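Local coordinates for type VI immunity protein Atu4351 (Agrobacterium fabrum, PDB 6ITW) that acts as the immunity partner of a type VI secretion effector, probably binding and neutralising the toxin so that the producing bacterium is spared, at residues K150-M154 with F155-L159; E106-I109 with L110-R113; Y8-A11 with L12-G16; D192-S195 with A196-A200. One frame throughout, in Å; residues are numbered along the deposited sequence.

How the contacts relate
Along the chain the order is contact 3, contact 2, contact 1, contact 4. Contacts 3 and 2 lie in the GAD-like part, on the N-terminal helix 9-15 and at the hairpin between strands 103-108 and 113-116 of the large mixed sheet; their centres are about 26 Å apart. Contacts 1 and 4 fall in the Tdi1 C-terminal part, at the starts of helices 155-162 and 193-200, with centres about 21 Å apart. Only contacts 2 and 4 touch: the hairpin turn packs on the end of segment 196-200, Ile109 CG2 lying 3.5 Å from Ala200 CB, so the two parts of the protein are in contact there.

Contact 1 of 4, residues K150-M154 with F155-L159; sequences KGKLM and FNRLL
At the N-terminal start of helix 155-162, the side chain of Arg157 reaches back to Lys152, Leu153 and Met154, the loop residues that lead into the helix. The hydrogen bonds mark how the helix begins. Leu158 N donates to Met154 O at 3.0 Å, the first i to i+4 bond across the junction. Arg157 NH2 reaches Leu153 O at 2.9 Å; the N-H points almost straight at the oxygen (169°) and the oxygen lies in the guanidinium plane, yet the donor sits above the carbonyl plane. A bend at chi3 (-80°) swings the guanidinium back toward the loop. One water bridges the same groups, giving a hydrogen to Leu153 O and accepting from both Arg157 N and Arg157 NE, so the carbonyl of Leu153 is gripped twice.

Charge comes next. Lys152 NZ stands over one face of the guanidinium, 3.3 Å from Arg157 NE, two like charges close together. Asp148 probably offsets part of this charge through its salt bridge with Arg157 NH2; its other carboxylate oxygen accepts from the backbone N of Lys152.

The apolar contacts involve Met154, Phe155 and Leu158. Met154, a selenomethionine, and Leu158 both rest on Met188 of strand 188-192, while Phe155 meets Tyr56 edge-to-face. Between the two segments, Met154 CB lies 4.1 Å from Leu158 CD1.

Contact 2 of 4, residues E106-I109 with L110-R113; sequences EINI and LLHR
A beta hairpin joins strands 103-108 and 113-116 of the large mixed sheet, and its turn closes with a G1 beta bulge in which His112 and Arg113 both face Asn108. Asn108 and Arg113 form an antiparallel hydrogen-bonded pair. Asn108 N donates to Arg113 O at 2.8 Å, and Arg113 N returns a bond to Asn108 O at 3.1 Å. The same oxygen takes a weak bond from His112 N, bent to 122°. His112 occupies the bulge position with positive phi (64°).

The side chain of Asn108 holds the turn from within. Its CG is anti to the backbone N (chi1 -175°), which turns the amide toward the loop, where OD1 accepts from Leu111 N at 2.9 Å. That donor stands above the amide carbonyl plane, away from a lone pair. A water bridges the same OD1 to Leu110 N. The amide also packs obliquely against Leu111, whose CB is 3.8 Å from Asn108 ND2, and Leu111 CD1 lies over one face of the Arg113 guanidinium, offset toward its rim.

The imidazole of His112 leaves on another course: it stacks on Phe206, and its ND1 is hydrogen-bonded to Pro205 O. Ile109 packs on Ile68 of helix 66-73. The N-H groups of Leu111, Arg113 and, weakly, His112 all converge on the two oxygens of Asn108, which should help hold the reversal in a defined shape.

Contact 3 of 4, residues Y8-A11 with L12-G16; sequences YENA and LKRFG
Helix 9-15 is built on consecutive i to i+4 bonds, the first taken by the carbonyl of Tyr8: Leu12 N donates to Tyr8 O, Lys13 N to Glu9 O, Arg14 N to Asn10 O and Phe15 N to Ala11 O, all between 2.8 and 3.0 Å. Among the side chains, Asn10 and Arg14 sit one turn apart. Asn10 OD1 accepts a long, weak but straight bond from Arg14 NH1 at 3.4 Å, lying in the guanidinium plane at its edge, with the amide turned 60° against the guanidinium. Arg14 CD lies 3.5 Å from Asn10 OD1, and the bend at chi3 (45°) turns the guanidinium beyond it so that NH1 faces that oxygen. The stronger partner of that arginine is Asp140, salt-bridged to NH2. This is the N-terminal helix of the GAD-like domain, with Tyr8 at its N-cap and Gly16 leaving it with positive phi. Tyr8 stacks on Phe43 of helix 38-47 and also touches Leu132 and Val136 of helix 128-137. Ala11 CB meets Phe15 CD2 at 4.2 Å, and the same ring atom approaches the carbonyl oxygen of Ala11 obliquely. The Phe15 ring meets Trp52, whose NE1 is hydrogen-bonded to Gly16 O.

Contact 4 of 4, residues D192-S195 with A196-A200; sequences DALS and AMTIA
Helix 193-200 starts at Asp192, and its backbone bonds follow in sequence: Ala196 N to Asp192 O, Met197 N to Ala193 O, Thr198 N to Leu194 O and Ile199 N to Ser195 O. The side chain of Asp192 caps the first turn. Its OD2 accepts twice from Ser195: the backbone N reaches it at 2.9 Å from above the carboxylate plane, and the hydroxyl OG at 2.7 Å on the anti side. Ser195 thus ties both its amide and its hydroxyl to one oxygen at the helix start, where the helix dipole would probably favour the negative charge.

One turn on, Thr198 OG1 donates to Leu194 O at 2.5 Å. Its OG1 lies beside the backbone N (chi1 -62°), which brings the hydroxyl back along the helix, and OG1 and Thr198 N approach that carbonyl from opposite faces of its plane. Met197, a selenomethionine, stretches out beyond CG to put CE 4.3 Å from Ala193 CB. Those two side chains rest on Phe89 of strand 84-90, while Leu194, Met197 and Thr198 lean on Ile68 of helix 66-73, so the helix packs against both the mixed sheet and helix 66-73, with Met197 touching each.

Contact 1 of 4, residues K150-M154 with F155-L159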
# COMPACT_ATOMS: atom_id res chain seq x y z
N LYS A 150 -4.07 18.35 -13.23
CA LYS A 150 -4.40 18.28 -14.64
C LYS A 150 -4.50 16.84 -15.16
O LYS A 150 -4.47 16.62 -16.37
CB LYS A 150 -3.38 19.07 -15.47
CG LYS A 150 -3.23 20.54 -15.03
CD LYS A 150 -2.21 21.28 -15.90
CE LYS A 150 -2.17 22.78 -15.58
NZ LYS A 150 -1.24 23.53 -16.49
N GLY A 151 -4.62 15.85 -14.27
CA GLY A 151 -4.77 14.47 -14.69
C GLY A 151 -3.50 13.78 -15.15
O GLY A 151 -3.56 12.61 -15.56
N LYS A 152 -2.36 14.45 -15.09
CA LYS A 152 -1.12 13.94 -15.66
C LYS A 152 -0.29 13.26 -14.58
O LYS A 152 -0.07 13.82 -13.50
CB LYS A 152 -0.37 15.11 -16.32
CG LYS A 152 1.13 14.96 -16.43
CD LYS A 152 1.59 13.81 -17.33
CE LYS A 152 3.11 13.79 -17.43
NZ LYS A 152 3.64 15.16 -17.73
N LEU A 153 0.18 12.04 -14.87
CA LEU A 153 0.91 11.25 -13.89
C LEU A 153 2.16 11.98 -13.40
O LEU A 153 2.79 12.75 -14.13
CB LEU A 153 1.26 9.90 -14.50
CG LEU A 153 -0.01 9.13 -14.90
CD1 LEU A 153 0.31 7.75 -15.43
CD2 LEU A 153 -0.94 9.00 -13.72
N MSE A 154 2.51 11.75 -12.13
CA MSE A 154 3.61 12.50 -11.52
C MSE A 154 4.93 11.73 -11.28
O MSE A 154 5.97 12.37 -11.08
CB MSE A 154 3.18 13.10 -10.17
CG MSE A 154 2.10 14.14 -10.25
SE MSE A 154 1.90 15.08 -8.54
CE MSE A 154 0.89 13.72 -7.58
N PHE A 155 4.91 10.39 -11.30
CA PHE A 155 6.09 9.65 -10.84
C PHE A 155 7.36 10.01 -11.63
O PHE A 155 8.38 10.36 -11.03
CB PHE A 155 5.89 8.14 -10.88
CG PHE A 155 7.12 7.37 -10.42
CD1 PHE A 155 7.44 7.31 -9.07
CD2 PHE A 155 7.98 6.77 -11.34
CE1 PHE A 155 8.58 6.63 -8.63
CE2 PHE A 155 9.12 6.09 -10.90
CZ PHE A 155 9.42 6.02 -9.55
N ASN A 156 7.31 9.93 -12.96
CA ASN A 156 8.53 10.13 -13.76
C ASN A 156 9.14 11.50 -13.52
O ASN A 156 10.35 11.62 -13.31
CB ASN A 156 8.23 9.93 -15.24
CG ASN A 156 7.97 8.48 -15.57
OD1 ASN A 156 8.29 7.59 -14.79
ND2 ASN A 156 7.37 8.24 -16.73
N ARG A 157 8.32 12.55 -13.52
CA ARG A 157 8.86 13.88 -13.23
C ARG A 157 9.42 13.96 -11.82
O ARG A 157 10.45 14.61 -11.59
CB ARG A 157 7.78 14.95 -13.45
CG ARG A 157 7.37 15.12 -14.92
CD ARG A 157 6.25 16.16 -15.05
NE ARG A 157 4.95 15.58 -14.72
CZ ARG A 157 3.92 16.25 -14.23
NH1 ARG A 157 4.01 17.56 -14.00
NH2 ARG A 157 2.79 15.62 -13.96
N LEU A 158 8.77 13.30 -10.85
CA LEU A 158 9.28 13.37 -9.48
C LEU A 158 10.58 12.59 -9.34
O LEU A 158 11.51 13.05 -8.67
CB LEU A 158 8.22 12.87 -8.50
CG LEU A 158 6.97 13.74 -8.34
CD1 LEU A 158 6.08 13.10 -7.31
CD2 LEU A 158 7.30 15.23 -7.96
N LEU A 159 10.68 11.43 -9.98
CA LEU A 159 11.94 10.70 -10.03
C LEU A 159 13.07 11.61 -10.53
O LEU A 159 14.07 11.82 -9.82
CB LEU A 159 11.80 9.47 -10.92
CG LEU A 159 13.08 8.64 -11.07
CD1 LEU A 159 13.65 8.22 -9.71
CD2 LEU A 159 12.80 7.43 -11.95
O HOH W 1 5.62 12.44 -14.58

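Contact 2 of 4, residues E106-I109 with L110-R113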
# COMPACT_ATOMS: atom_id res chain seq x y z
N GLU A 106 -5.94 -2.29 -0.35
CA GLU A 106 -5.16 -1.11 -0.72
C GLU A 106 -5.61 0.06 0.16
O GLU A 106 -6.80 0.34 0.27
CB GLU A 106 -5.31 -0.76 -2.21
CG GLU A 106 -4.84 -1.87 -3.21
CD GLU A 106 -4.97 -1.46 -4.70
OE1 GLU A 106 -5.10 -0.25 -4.98
OE2 GLU A 106 -4.95 -2.35 -5.58
N ILE A 107 -4.64 0.75 0.76
CA ILE A 107 -4.91 1.89 1.63
C ILE A 107 -4.26 3.10 0.97
O ILE A 107 -3.04 3.28 1.03
CB ILE A 107 -4.38 1.68 3.05
CG1 ILE A 107 -4.94 0.39 3.66
CG2 ILE A 107 -4.76 2.84 3.92
CD1 ILE A 107 -4.48 0.16 5.13
N ASN A 108 -5.08 3.93 0.32
CA ASN A 108 -4.60 5.10 -0.40
C ASN A 108 -4.48 6.25 0.59
O ASN A 108 -5.46 6.92 0.91
CB ASN A 108 -5.53 5.43 -1.56
CG ASN A 108 -5.02 6.56 -2.42
OD1 ASN A 108 -4.34 7.47 -1.93
ND2 ASN A 108 -5.35 6.53 -3.71
N ILE A 109 -3.25 6.47 1.07
CA ILE A 109 -2.97 7.45 2.12
C ILE A 109 -3.15 8.88 1.60
O ILE A 109 -3.61 9.77 2.33
CB ILE A 109 -1.53 7.24 2.64
CG1 ILE A 109 -1.46 6.00 3.53
CG2 ILE A 109 -1.02 8.50 3.36
CD1 ILE A 109 -2.07 6.20 4.88
N LEU A 110 -2.75 9.13 0.35
CA LEU A 110 -2.83 10.47 -0.21
C LEU A 110 -4.28 10.94 -0.34
O LEU A 110 -4.61 12.06 0.04
CB LEU A 110 -2.13 10.49 -1.58
CG LEU A 110 -2.02 11.82 -2.34
CD1 LEU A 110 -1.29 12.81 -1.49
CD2 LEU A 110 -1.31 11.67 -3.70
N LEU A 111 -5.16 10.08 -0.85
CA LEU A 111 -6.53 10.44 -1.19
C LEU A 111 -7.54 9.99 -0.14
O LEU A 111 -8.72 10.32 -0.27
CB LEU A 111 -6.91 9.84 -2.56
CG LEU A 111 -6.05 10.34 -3.74
CD1 LEU A 111 -6.62 9.92 -5.09
CD2 LEU A 111 -5.87 11.87 -3.66
N HIS A 112 -7.10 9.27 0.90
CA HIS A 112 -7.94 8.82 2.01
C HIS A 112 -9.02 7.84 1.54
O HIS A 112 -10.20 8.01 1.85
CB HIS A 112 -8.56 9.99 2.77
CG HIS A 112 -7.63 10.60 3.76
ND1 HIS A 112 -7.85 10.55 5.12
CD2 HIS A 112 -6.45 11.25 3.60
CE1 HIS A 112 -6.86 11.15 5.75
NE2 HIS A 112 -6.00 11.58 4.85
N ARG A 113 -8.59 6.80 0.83
CA ARG A 113 -9.49 5.79 0.30
C ARG A 113 -8.97 4.39 0.66
O ARG A 113 -7.77 4.18 0.86
CB ARG A 113 -9.66 5.94 -1.22
CG ARG A 113 -10.15 7.33 -1.61
CD ARG A 113 -10.29 7.53 -3.12
NE ARG A 113 -10.49 8.96 -3.36
CZ ARG A 113 -10.47 9.57 -4.55
NH1 ARG A 113 -10.25 8.92 -5.68
NH2 ARG A 113 -10.66 10.89 -4.57
O HOH W 2 -1.29 7.19 -1.14

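Contact 3 of 4, residues Y8-A11 with L12-G16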
# COMPACT_ATOMS: atom_id res chain seq x y z
N TYR A 8 6.66 -16.33 -7.28
CA TYR A 8 7.15 -15.00 -7.58
C TYR A 8 8.08 -14.99 -8.78
O TYR A 8 8.71 -13.95 -9.06
CB TYR A 8 7.79 -14.41 -6.31
CG TYR A 8 6.66 -14.15 -5.34
CD1 TYR A 8 6.19 -15.15 -4.50
CD2 TYR A 8 5.99 -12.94 -5.34
CE1 TYR A 8 5.11 -14.93 -3.65
CE2 TYR A 8 4.91 -12.71 -4.50
CZ TYR A 8 4.47 -13.71 -3.66
OH TYR A 8 3.39 -13.49 -2.82
N GLU A 9 8.12 -16.10 -9.53
CA GLU A 9 8.88 -16.20 -10.78
C GLU A 9 8.59 -15.04 -11.71
O GLU A 9 9.51 -14.37 -12.20
CB GLU A 9 8.54 -17.52 -11.49
CG GLU A 9 9.11 -18.79 -10.87
CD GLU A 9 8.11 -19.51 -9.97
OE1 GLU A 9 7.15 -18.87 -9.48
OE2 GLU A 9 8.29 -20.74 -9.77
N ASN A 10 7.31 -14.79 -11.96
CA ASN A 10 6.90 -13.76 -12.90
C ASN A 10 7.27 -12.37 -12.40
O ASN A 10 7.82 -11.55 -13.16
CB ASN A 10 5.40 -13.89 -13.16
CG ASN A 10 4.92 -12.95 -14.24
OD1 ASN A 10 4.13 -12.03 -13.99
ND2 ASN A 10 5.41 -13.17 -15.46
N ALA A 11 6.98 -12.07 -11.13
CA ALA A 11 7.34 -10.76 -10.62
C ALA A 11 8.85 -10.54 -10.72
O ALA A 11 9.31 -9.46 -11.11
CB ALA A 11 6.87 -10.59 -9.17
N LEU A 12 9.63 -11.58 -10.39
CA LEU A 12 11.09 -11.43 -10.43
C LEU A 12 11.58 -11.24 -11.86
O LEU A 12 12.46 -10.41 -12.12
CB LEU A 12 11.75 -12.64 -9.78
CG LEU A 12 11.74 -12.59 -8.26
CD1 LEU A 12 12.08 -13.96 -7.69
CD2 LEU A 12 12.70 -11.50 -7.75
N LYS A 13 11.00 -11.99 -12.80
CA LYS A 13 11.29 -11.79 -14.22
C LYS A 13 11.07 -10.33 -14.62
O LYS A 13 11.96 -9.69 -15.19
CB LYS A 13 10.41 -12.72 -15.05
CG LYS A 13 10.72 -12.71 -16.54
CD LYS A 13 9.76 -13.64 -17.27
CE LYS A 13 10.14 -13.80 -18.73
NZ LYS A 13 10.00 -12.52 -19.46
N ARG A 14 9.91 -9.76 -14.25
CA ARG A 14 9.59 -8.41 -14.69
C ARG A 14 10.31 -7.33 -13.89
O ARG A 14 10.62 -6.27 -14.45
CB ARG A 14 8.08 -8.20 -14.64
CG ARG A 14 7.35 -9.23 -15.50
CD ARG A 14 5.87 -9.31 -15.22
NE ARG A 14 5.26 -7.99 -15.13
CZ ARG A 14 4.03 -7.77 -14.69
NH1 ARG A 14 3.28 -8.80 -14.30
NH2 ARG A 14 3.55 -6.53 -14.62
N PHE A 15 10.62 -7.55 -12.61
CA PHE A 15 11.13 -6.44 -11.81
C PHE A 15 12.57 -6.61 -11.33
O PHE A 15 13.16 -5.64 -10.82
CB PHE A 15 10.19 -6.21 -10.61
CG PHE A 15 8.73 -6.00 -11.00
CD1 PHE A 15 8.39 -5.14 -12.06
CD2 PHE A 15 7.71 -6.67 -10.33
CE1 PHE A 15 7.04 -4.94 -12.43
CE2 PHE A 15 6.35 -6.48 -10.69
CZ PHE A 15 6.02 -5.62 -11.74
N GLY A 16 13.17 -7.79 -11.53
CA GLY A 16 14.50 -8.03 -11.02
C GLY A 16 14.51 -8.20 -9.51
O GLY A 16 13.49 -8.42 -8.86

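Contact 4 of 4, residues D192-S195 with A196-A200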
# COMPACT_ATOMS: atom_id res chain seq x y z
N ASP A 192 10.10 11.05 5.10
CA ASP A 192 9.99 9.82 5.86
C ASP A 192 8.56 9.27 5.77
O ASP A 192 7.60 9.96 6.12
CB ASP A 192 10.37 10.09 7.31
CG ASP A 192 10.23 8.87 8.17
OD1 ASP A 192 10.96 7.89 7.92
OD2 ASP A 192 9.41 8.89 9.11
N ALA A 193 8.42 8.02 5.33
CA ALA A 193 7.09 7.47 5.09
C ALA A 193 6.31 7.28 6.38
O ALA A 193 5.13 7.66 6.47
CB ALA A 193 7.19 6.14 4.33
N LEU A 194 6.94 6.69 7.41
CA LEU A 194 6.21 6.41 8.65
C LEU A 194 5.69 7.70 9.30
O LEU A 194 4.54 7.74 9.76
CB LEU A 194 7.09 5.64 9.63
CG LEU A 194 6.39 5.25 10.95
CD1 LEU A 194 5.17 4.34 10.68
CD2 LEU A 194 7.36 4.58 11.92
N SER A 195 6.52 8.74 9.35
CA SER A 195 6.10 10.02 9.91
C SER A 195 4.97 10.63 9.11
O SER A 195 3.94 11.02 9.68
CB SER A 195 7.27 11.01 9.94
OG SER A 195 8.25 10.59 10.86
N ALA A 196 5.17 10.78 7.79
CA ALA A 196 4.15 11.37 6.93
C ALA A 196 2.85 10.58 7.00
O ALA A 196 1.77 11.17 7.13
CB ALA A 196 4.67 11.44 5.49
N MSE A 197 2.93 9.25 6.94
CA MSE A 197 1.73 8.42 7.00
C MSE A 197 1.06 8.54 8.36
O MSE A 197 -0.16 8.45 8.46
CB MSE A 197 2.04 6.95 6.71
CG MSE A 197 2.57 6.66 5.30
SE MSE A 197 3.17 4.82 5.28
CE MSE A 197 3.29 4.61 3.33
N THR A 198 1.86 8.74 9.41
CA THR A 198 1.27 8.92 10.73
C THR A 198 0.42 10.19 10.77
O THR A 198 -0.65 10.20 11.39
CB THR A 198 2.37 8.96 11.79
OG1 THR A 198 3.05 7.70 11.81
CG2 THR A 198 1.78 9.21 13.18
N ILE A 199 0.84 11.25 10.08
CA ILE A 199 0.05 12.47 10.05
C ILE A 199 -1.19 12.26 9.19
O ILE A 199 -2.32 12.55 9.60
CB ILE A 199 0.90 13.64 9.53
CG1 ILE A 199 1.98 13.99 10.54
CG2 ILE A 199 -0.00 14.85 9.17
CD1 ILE A 199 3.04 14.90 9.98
N ALA A 200 -0.98 11.77 7.96
CA ALA A 200 -2.07 11.64 7.01
C ALA A 200 -3.17 10.73 7.54
O ALA A 200 -4.36 11.04 7.41
CB ALA A 200 -1.52 11.11 5.69